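Cytoplasmic export protein 1 (Saccharomyces cerevisiae, PDB 3VWA) is a component of the nuclear tRNA export machinery that may collect tRNA from export receptors at the nuclear pore complex and deliver aminoacylated tRNA to translation. Local coordinates at residues Gln104-Val109 with Thr232-Ser237; Asn242-Leu247 with Pro281-Asn286; Glu266-Tyr269 with Glu274-Arg277. One frame throughout, in Å; residues are numbered along the deposited sequence.

How the interactions relate
All three contacts lie close together, probably on the C-terminal side of the kinase-like domain toward the HEAT repeats, with interaction 1 involving helix 106-122 of the domain itself; their chemistry follows their depth. Interaction 1 is a surface contact, in which two waters carry most of the link between helices 106-122 and 233-237. Interaction 2 is buried and wholly apolar across its segments, a Met-aromatic pair joining helix 239-248 to helix 283-303. Interaction 3, partly buried, folds the linker between helices 255-271 and 283-303 back on the first of these, and is nested within the loop closed by interaction 2. Asn105 joins the first and third: its ND2 probably donates to Ile275 O (2.7 Å) and Arg277 O.

Interaction 1: residues Gln104-Val109 with Thr232-Ser237; sequences QNKFGV and TETWRS
Lys106 and Phe107 reach from the first turn of helix 106-122 to Thr234 and Ser237 of helix 233-237. At the start of helix 106-122 the N-cap Asn105 accepts from Gly108 N through OD1 at 2.8 Å, a fairly straight bond (158° at the hydrogen) with the donor above the carbonyl plane of the amide. Thr232 sits at the N-cap just before helix 233-237, and its OG1 accepts a weak capping bond from Trp235 N at 3.4 Å. At Thr234 the link is mainly water. Lys106 NZ lies 4.2 Å from Thr234 CG2; water 2 accepts from Lys106 NZ and donates to Thr234 OG1 at 2.8 Å, while water 1 donates to Thr234 O at 2.8 Å and is held only weakly by the ammonium. Lys106 NZ also forms a salt bridge with Glu110, and Thr234 OG1 a hydrogen bond with Asp207. Both helices probably belong to the helical lobe of the kinase-like domain, where helix 106-122 probably corresponds to the helix leading into the catalytic loop of true kinases. Ser237 OG turns back to donate to Glu233 O at 3.0 Å, and Ser237 O lies obliquely off the Phe107 ring, 4.4 Å from CE1.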
loop_
_atom_site.group_PDB
_atom_site.type_symbol
_atom_site.label_atom_id
_atom_site.label_comp_id
_atom_site.label_asym_id
_atom_site.label_seq_id
_atom_site.Cartn_x
_atom_site.Cartn_y
_atom_site.Cartn_z
ATOM N N GLN A 104 -3.544 -19.122 1.888
ATOM C CA GLN A 104 -3.327 -18.878 3.313
ATOM C C GLN A 104 -4.419 -18.054 3.991
ATOM O O GLN A 104 -4.650 -18.192 5.179
ATOM C CB GLN A 104 -1.943 -18.268 3.524
ATOM C CG GLN A 104 -0.823 -19.277 3.227
ATOM C CD GLN A 104 0.551 -18.891 3.767
ATOM O OE1 GLN A 104 0.763 -17.790 4.264
ATOM N NE2 GLN A 104 1.505 -19.808 3.646
ATOM N N ASN A 105 -5.123 -17.214 3.238
ATOM C CA ASN A 105 -6.279 -16.480 3.787
ATOM C C ASN A 105 -7.544 -17.095 3.216
ATOM O O ASN A 105 -8.055 -16.682 2.140
ATOM C CB ASN A 105 -6.195 -14.982 3.451
ATOM C CG ASN A 105 -7.382 -14.178 4.012
ATOM O OD1 ASN A 105 -8.419 -14.731 4.265
ATOM N ND2 ASN A 105 -7.200 -12.877 4.223
ATOM N N LYS A 106 -8.062 -18.103 3.918
ATOM C CA LYS A 106 -9.225 -18.812 3.401
ATOM C C LYS A 106 -10.421 -17.859 3.199
ATOM O O LYS A 106 -11.222 -18.082 2.322
ATOM C CB LYS A 106 -9.603 -20.006 4.315
ATOM C CG LYS A 106 -10.504 -19.685 5.506
ATOM C CD LYS A 106 -10.551 -20.910 6.413
ATOM C CE LYS A 106 -11.643 -20.808 7.445
ATOM N NZ LYS A 106 -12.958 -21.087 6.778
ATOM N N PHE A 107 -10.530 -16.821 4.027
ATOM C CA PHE A 107 -11.665 -15.898 3.920
ATOM C C PHE A 107 -11.573 -15.164 2.581
ATOM O O PHE A 107 -12.595 -14.932 1.944
ATOM C CB PHE A 107 -11.710 -14.870 5.086
ATOM C CG PHE A 107 -11.920 -15.511 6.439
ATOM C CD1 PHE A 107 -13.001 -16.374 6.678
ATOM C CD2 PHE A 107 -11.030 -15.261 7.475
ATOM C CE1 PHE A 107 -13.189 -16.955 7.930
ATOM C CE2 PHE A 107 -11.202 -15.854 8.726
ATOM C CZ PHE A 107 -12.280 -16.687 8.963
ATOM N N GLY A 108 -10.339 -14.854 2.171
ATOM C CA GLY A 108 -10.047 -14.285 0.845
ATOM C C GLY A 108 -10.605 -15.104 -0.296
ATOM O O GLY A 108 -11.356 -14.586 -1.166
ATOM N N VAL A 109 -10.206 -16.392 -0.315
ATOM C CA VAL A 109 -10.505 -17.310 -1.407
ATOM C C VAL A 109 -12.040 -17.457 -1.438
ATOM O O VAL A 109 -12.652 -17.449 -2.499
ATOM C CB VAL A 109 -9.814 -18.719 -1.160
ATOM C CG1 VAL A 109 -10.209 -19.770 -2.220
ATOM C CG2 VAL A 109 -8.295 -18.610 -1.083
ATOM N N THR A 232 -24.412 -22.223 4.885
ATOM C CA THR A 232 -23.485 -22.979 5.696
ATOM C C THR A 232 -22.851 -22.081 6.763
ATOM O O THR A 232 -22.862 -20.844 6.656
ATOM C CB THR A 232 -22.400 -23.591 4.826
ATOM O OG1 THR A 232 -21.698 -22.531 4.148
ATOM C CG2 THR A 232 -23.023 -24.535 3.837
ATOM N N GLU A 233 -22.298 -22.712 7.788
ATOM C CA GLU A 233 -21.642 -21.979 8.867
ATOM C C GLU A 233 -20.427 -21.218 8.314
ATOM O O GLU A 233 -20.173 -20.096 8.716
ATOM C CB GLU A 233 -21.282 -22.923 10.028
ATOM C CG GLU A 233 -20.536 -22.278 11.206
ATOM C CD GLU A 233 -21.287 -21.126 11.918
ATOM O OE1 GLU A 233 -20.611 -20.251 12.537
ATOM O OE2 GLU A 233 -22.546 -21.071 11.868
ATOM N N THR A 234 -19.705 -21.834 7.379
ATOM C CA THR A 234 -18.520 -21.211 6.756
ATOM C C THR A 234 -18.840 -19.862 6.130
ATOM O O THR A 234 -18.211 -18.841 6.431
ATOM C CB THR A 234 -17.930 -22.144 5.700
ATOM O OG1 THR A 234 -17.511 -23.333 6.357
ATOM C CG2 THR A 234 -16.735 -21.507 4.912
ATOM N N TRP A 235 -19.847 -19.874 5.273
ATOM C CA TRP A 235 -20.281 -18.683 4.619
ATOM C C TRP A 235 -20.627 -17.569 5.571
ATOM O O TRP A 235 -20.243 -16.442 5.331
ATOM C CB TRP A 235 -21.433 -19.015 3.704
ATOM C CG TRP A 235 -21.864 -17.880 2.808
ATOM C CD1 TRP A 235 -22.614 -16.763 3.167
ATOM C CD2 TRP A 235 -21.632 -17.721 1.358
ATOM N NE1 TRP A 235 -22.829 -15.959 2.099
ATOM C CE2 TRP A 235 -22.276 -16.451 0.988
ATOM C CE3 TRP A 235 -20.979 -18.447 0.394
ATOM C CZ2 TRP A 235 -22.277 -15.968 -0.318
ATOM C CZ3 TRP A 235 -20.954 -17.943 -0.908
ATOM C CH2 TRP A 235 -21.604 -16.732 -1.257
ATOM N N ARG A 236 -21.334 -17.879 6.657
ATOM C CA ARG A 236 -21.925 -16.887 7.550
ATOM C C ARG A 236 -20.887 -16.414 8.546
ATOM O O ARG A 236 -21.019 -15.343 9.107
ATOM C CB ARG A 236 -23.114 -17.496 8.322
ATOM C CG ARG A 236 -24.378 -17.787 7.502
ATOM C CD ARG A 236 -25.528 -18.179 8.444
ATOM N NE ARG A 236 -26.843 -18.363 7.803
ATOM C CZ ARG A 236 -27.566 -19.489 7.876
ATOM N NH1 ARG A 236 -28.750 -19.583 7.269
ATOM N NH2 ARG A 236 -27.107 -20.534 8.560
ATOM N N SER A 237 -19.886 -17.258 8.797
ATOM C CA SER A 237 -18.700 -16.933 9.612
ATOM C C SER A 237 -17.714 -15.979 8.901
ATOM O O SER A 237 -16.943 -15.286 9.578
ATOM C CB SER A 237 -17.906 -18.219 9.962
ATOM O OG SER A 237 -18.600 -18.975 10.954
HETATM O O HOH W 1 -15.450 -18.965 6.617
HETATM O O HOH W 2 -14.813 -23.270 7.061
#

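Interaction 2: residues Asn242-Leu247 with Pro281-Asn286; sequences NFYQEL and PGMIEN
A Met-aromatic contact, in the buried packing of the helices that probably lead from the kinase-like domain toward the HEAT repeats, joins helix 239-248 to helix 283-303. Its two halves are Tyr244 and Met283, the latter present as selenomethionine. The selenium atom SE of Met283 stands 4.2 Å from Tyr244 CD1 and 5.5 Å from the ring centroid, 71° off the ring normal, an oblique approach to the ring. The backbones stay well apart, with 9.4 Å between Tyr244 CA and Met283 CA, and the long side chain spans the interval. Its CG is anti to the backbone N and the next bond is extended too, which carries SE away from its own backbone toward helix 239-248; only the last torsion bends, at 52°, turning the terminal methyl CE aside. On the same helix as Tyr244 and one turn on, Leu247 adds CD2 at 4.3 Å from Met283 SE, so that a ring and a methyl meet the same atom. Leu247 also packs on Phe287 and Ile288 further along helix 283-303, and Phe243 reaches from the same helix to Ile288 and to helix 255-271. Beside Met283 the chain turns at Gly282, where a beta carbon would be jammed against the carbonyl oxygen of Pro281. Two bonds steady this turn: Gly282 N donates to Glu285 OE1 at 2.7 Å, from above the carboxylate plane, and Asn286 N donates to Gly282 O at 2.7 Å. Between the two segments, then, dispersion with ring and methyl probably contributes to holding the helices side by side, as sulfur would in the unlabelled protein, and the contact makes little directional demand.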
loop_
_atom_site.group_PDB
_atom_site.type_symbol
_atom_site.label_atom_id
_atom_site.label_comp_id
_atom_site.label_asym_id
_atom_site.label_seq_id
_atom_site.Cartn_x
_atom_site.Cartn_y
_atom_site.Cartn_z
ATOM N N ASN A 242 -19.297 -10.498 4.645
ATOM C CA ASN A 242 -20.155 -9.442 5.189
ATOM C C ASN A 242 -19.543 -8.050 5.011
ATOM O O ASN A 242 -20.217 -7.094 4.675
ATOM C CB ASN A 242 -20.448 -9.687 6.674
ATOM C CG ASN A 242 -21.190 -11.007 6.919
ATOM O OD1 ASN A 242 -20.570 -12.053 7.153
ATOM N ND2 ASN A 242 -22.534 -10.968 6.829
ATOM N N PHE A 243 -18.263 -7.907 5.272
ATOM C CA PHE A 243 -17.719 -6.573 5.201
ATOM C C PHE A 243 -17.763 -6.001 3.751
ATOM O O PHE A 243 -18.064 -4.822 3.529
ATOM C CB PHE A 243 -16.355 -6.520 5.839
ATOM C CG PHE A 243 -15.676 -5.218 5.678
ATOM C CD1 PHE A 243 -16.093 -4.113 6.409
ATOM C CD2 PHE A 243 -14.683 -5.066 4.726
ATOM C CE1 PHE A 243 -15.490 -2.909 6.209
ATOM C CE2 PHE A 243 -14.046 -3.865 4.543
ATOM C CZ PHE A 243 -14.456 -2.778 5.286
ATOM N N TYR A 244 -17.520 -6.873 2.789
ATOM C CA TYR A 244 -17.530 -6.528 1.424
ATOM C C TYR A 244 -18.937 -6.022 0.988
ATOM O O TYR A 244 -19.049 -5.084 0.263
ATOM C CB TYR A 244 -17.103 -7.759 0.636
ATOM C CG TYR A 244 -17.256 -7.590 -0.849
ATOM C CD1 TYR A 244 -16.398 -6.744 -1.566
ATOM C CD2 TYR A 244 -18.270 -8.247 -1.530
ATOM C CE1 TYR A 244 -16.536 -6.572 -2.918
ATOM C CE2 TYR A 244 -18.421 -8.093 -2.896
ATOM C CZ TYR A 244 -17.528 -7.236 -3.569
ATOM O OH TYR A 244 -17.620 -7.078 -4.918
ATOM N N GLN A 245 -19.992 -6.653 1.456
ATOM C CA GLN A 245 -21.321 -6.181 1.212
ATOM C C GLN A 245 -21.579 -4.745 1.731
ATOM O O GLN A 245 -22.226 -3.951 1.025
ATOM C CB GLN A 245 -22.360 -7.177 1.743
ATOM C CG GLN A 245 -23.794 -6.772 1.474
ATOM C CD GLN A 245 -24.822 -7.620 2.204
ATOM O OE1 GLN A 245 -24.618 -8.819 2.434
ATOM N NE2 GLN A 245 -25.947 -7.001 2.558
ATOM N N GLU A 246 -21.093 -4.437 2.941
ATOM C CA GLU A 246 -21.135 -3.085 3.492
ATOM C C GLU A 246 -20.381 -2.126 2.591
ATOM O O GLU A 246 -20.891 -1.055 2.244
ATOM C CB GLU A 246 -20.473 -3.012 4.884
ATOM C CG GLU A 246 -21.248 -3.577 6.046
ATOM C CD GLU A 246 -20.413 -3.562 7.318
ATOM O OE1 GLU A 246 -20.308 -2.509 7.979
ATOM O OE2 GLU A 246 -19.852 -4.624 7.670
ATOM N N LEU A 247 -19.169 -2.524 2.206
ATOM C CA LEU A 247 -18.298 -1.702 1.420
ATOM C C LEU A 247 -18.940 -1.314 0.097
ATOM O O LEU A 247 -18.972 -0.127 -0.256
ATOM C CB LEU A 247 -17.006 -2.460 1.148
ATOM C CG LEU A 247 -15.723 -1.660 1.036
ATOM C CD1 LEU A 247 -15.578 -0.671 2.183
ATOM C CD2 LEU A 247 -14.562 -2.678 1.048
ATOM N N PRO A 281 -4.539 -8.527 -4.762
ATOM C CA PRO A 281 -4.288 -7.090 -4.826
ATOM C C PRO A 281 -5.472 -6.322 -5.370
ATOM O O PRO A 281 -6.170 -6.772 -6.284
ATOM C CB PRO A 281 -3.095 -6.982 -5.796
ATOM C CG PRO A 281 -2.929 -8.362 -6.407
ATOM C CD PRO A 281 -3.404 -9.289 -5.334
ATOM N N GLY A 282 -5.721 -5.171 -4.780
ATOM C CA GLY A 282 -6.737 -4.274 -5.322
ATOM C C GLY A 282 -7.706 -3.858 -4.282
ATOM O O GLY A 282 -8.003 -2.665 -4.204
HETATM N N MSE A 283 -8.188 -4.811 -3.450
HETATM C CA MSE A 283 -9.275 -4.457 -2.517
HETATM C C MSE A 283 -8.785 -3.533 -1.444
HETATM O O MSE A 283 -9.467 -2.533 -1.053
HETATM C CB MSE A 283 -9.984 -5.636 -1.847
HETATM C CG MSE A 283 -11.231 -4.966 -1.274
HETATM SE SE MSE A 283 -12.435 -6.135 -0.330
HETATM C CE MSE A 283 -11.395 -7.142 1.014
ATOM N N ILE A 284 -7.607 -3.841 -0.919
ATOM C CA ILE A 284 -7.033 -2.973 0.080
ATOM C C ILE A 284 -6.563 -1.651 -0.534
ATOM O O ILE A 284 -6.945 -0.564 -0.062
ATOM C CB ILE A 284 -5.857 -3.640 0.817
ATOM C CG1 ILE A 284 -6.423 -4.775 1.697
ATOM C CG2 ILE A 284 -5.086 -2.572 1.605
ATOM C CD1 ILE A 284 -5.461 -5.352 2.708
ATOM N N GLU A 285 -5.733 -1.762 -1.572
ATOM C CA GLU A 285 -5.090 -0.609 -2.221
ATOM C C GLU A 285 -6.078 0.341 -2.869
ATOM O O GLU A 285 -5.947 1.551 -2.727
ATOM C CB GLU A 285 -4.092 -1.072 -3.299
ATOM C CG GLU A 285 -2.957 -1.963 -2.824
ATOM C CD GLU A 285 -3.328 -3.451 -2.751
ATOM O OE1 GLU A 285 -4.532 -3.785 -2.737
ATOM O OE2 GLU A 285 -2.418 -4.314 -2.706
ATOM N N ASN A 286 -7.049 -0.188 -3.600
ATOM C CA ASN A 286 -7.877 0.648 -4.457
ATOM C C ASN A 286 -9.341 0.690 -4.065
ATOM O O ASN A 286 -10.120 1.317 -4.748
ATOM C CB ASN A 286 -7.767 0.207 -5.931
ATOM C CG ASN A 286 -6.334 0.253 -6.445
ATOM O OD1 ASN A 286 -5.564 1.153 -6.101
ATOM N ND2 ASN A 286 -5.946 -0.761 -7.190
#

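Interaction 3: residues Glu266-Tyr269 with Glu274-Arg277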
loop_
_atom_site.group_PDB
_atom_site.type_symbol
_atom_site.label_atom_id
_atom_site.label_comp_id
_atom_site.label_asym_id
_atom_site.label_seq_id
_atom_site.Cartn_x
_atom_site.Cartn_y
_atom_site.Cartn_z
ATOM N N GLU A 266 -12.412 -0.950 11.339
ATOM C CA GLU A 266 -11.469 -0.816 12.427
ATOM C C GLU A 266 -11.465 -1.993 13.421
ATOM O O GLU A 266 -10.420 -2.310 13.950
ATOM C CB GLU A 266 -11.748 0.462 13.227
ATOM C CG GLU A 266 -10.810 0.741 14.422
ATOM C CD GLU A 266 -11.441 1.725 15.427
ATOM O OE1 GLU A 266 -12.536 2.256 15.143
ATOM O OE2 GLU A 266 -10.887 1.954 16.520
ATOM N N ASN A 267 -12.633 -2.561 13.738
ATOM C CA ASN A 267 -12.713 -3.609 14.782
ATOM C C ASN A 267 -12.147 -4.922 14.276
ATOM O O ASN A 267 -11.512 -5.682 15.025
ATOM C CB ASN A 267 -14.128 -3.882 15.229
ATOM C CG ASN A 267 -14.611 -2.898 16.264
ATOM O OD1 ASN A 267 -15.754 -2.452 16.186
ATOM N ND2 ASN A 267 -13.764 -2.567 17.260
ATOM N N LEU A 268 -12.448 -5.199 13.020
ATOM C CA LEU A 268 -11.819 -6.297 12.318
ATOM C C LEU A 268 -10.297 -6.167 12.191
ATOM O O LEU A 268 -9.572 -7.183 12.252
ATOM C CB LEU A 268 -12.365 -6.355 10.913
ATOM C CG LEU A 268 -13.787 -6.810 10.689
ATOM C CD1 LEU A 268 -14.032 -6.640 9.192
ATOM C CD2 LEU A 268 -14.012 -8.275 11.143
ATOM N N TYR A 269 -9.822 -4.940 11.922
ATOM C CA TYR A 269 -8.377 -4.671 11.924
ATOM C C TYR A 269 -7.715 -4.885 13.288
ATOM O O TYR A 269 -6.638 -5.457 13.365
ATOM C CB TYR A 269 -8.088 -3.252 11.450
ATOM C CG TYR A 269 -6.626 -2.819 11.401
ATOM C CD1 TYR A 269 -6.011 -2.229 12.506
ATOM C CD2 TYR A 269 -5.905 -2.904 10.232
ATOM C CE1 TYR A 269 -4.711 -1.781 12.462
ATOM C CE2 TYR A 269 -4.631 -2.413 10.161
ATOM C CZ TYR A 269 -4.036 -1.873 11.277
ATOM O OH TYR A 269 -2.754 -1.376 11.213
ATOM N N GLU A 274 -5.038 -10.415 10.616
ATOM C CA GLU A 274 -4.613 -11.388 9.575
ATOM C C GLU A 274 -5.595 -11.480 8.413
ATOM O O GLU A 274 -5.237 -11.870 7.266
ATOM C CB GLU A 274 -4.316 -12.818 10.217
ATOM C CG GLU A 274 -5.518 -13.599 10.813
ATOM C CD GLU A 274 -6.163 -12.987 12.075
ATOM O OE1 GLU A 274 -5.623 -12.018 12.651
ATOM O OE2 GLU A 274 -7.233 -13.477 12.544
ATOM N N ILE A 275 -6.850 -11.116 8.644
ATOM C CA ILE A 275 -7.803 -11.342 7.575
ATOM C C ILE A 275 -7.570 -10.358 6.397
ATOM O O ILE A 275 -8.025 -10.584 5.320
ATOM C CB ILE A 275 -9.268 -11.345 8.021
ATOM C CG1 ILE A 275 -9.717 -9.876 8.319
ATOM C CG2 ILE A 275 -9.510 -12.382 9.170
ATOM C CD1 ILE A 275 -11.203 -9.780 8.593
ATOM N N PHE A 276 -6.760 -9.354 6.597
ATOM C CA PHE A 276 -6.457 -8.423 5.523
ATOM C C PHE A 276 -5.094 -8.728 4.873
ATOM O O PHE A 276 -4.582 -7.919 4.079
ATOM C CB PHE A 276 -6.483 -6.992 6.079
ATOM C CG PHE A 276 -7.800 -6.612 6.653
ATOM C CD1 PHE A 276 -8.882 -6.356 5.822
ATOM C CD2 PHE A 276 -7.981 -6.537 8.031
ATOM C CE1 PHE A 276 -10.132 -6.018 6.364
ATOM C CE2 PHE A 276 -9.207 -6.172 8.588
ATOM C CZ PHE A 276 -10.293 -5.912 7.749
ATOM N N ARG A 277 -4.533 -9.905 5.136
ATOM C CA ARG A 277 -3.218 -10.242 4.515
ATOM C C ARG A 277 -3.440 -11.324 3.531
ATOM O O ARG A 277 -4.390 -12.072 3.685
ATOM C CB ARG A 277 -2.233 -10.785 5.548
ATOM C CG ARG A 277 -1.756 -9.772 6.548
ATOM C CD ARG A 277 -0.567 -10.256 7.369
ATOM N NE ARG A 277 -0.196 -9.139 8.241
ATOM C CZ ARG A 277 -0.297 -9.155 9.563
ATOM N NH1 ARG A 277 0.031 -8.065 10.269
ATOM N NH2 ARG A 277 -0.697 -10.276 10.181
#
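Arg277 N donates to Glu274 O at 3.0 Å, and the tight turn so formed presents Ile275 and Phe276 to Leu268 and Tyr269. The turn, which opens as a 3-10 segment, belongs to the connection between helix 255-271 and helix 283-303 and folds back against the last turns of the former; the carbonyls of Ile275 and Arg277 both accept from Asn105, the N-cap of helix 106-122. Phe276 carries most of the contact. Its ring comes edge-on to the helix backbone, CE2 lying 3.6 Å from Tyr269 N, with Leu268 C in the plane of the ring. CZ meets Leu268 CB at 3.8 Å, the two side chains crossing at about a right angle. With CG anti to its carbonyl carbon (chi1 -60°), Phe276 aims this edge at the helix, while one ring face takes Ile275 CG1, offset toward the rim. A serine in place of Phe276 would probably leave the backbone at Leu268 and Tyr269 without its aromatic cover and Ile275 CG1 without the face it rests on. Tyr269 sends its hydroxyl away to Asp330 on helix 321-335, and Leu268 also packs on Pro239 and Phe243 of helix 239-248. At the far end of its side chain Leu268 crosses Ile275 nearly perpendicularly, CD2 standing 4.1 Å from Ile275 CD1.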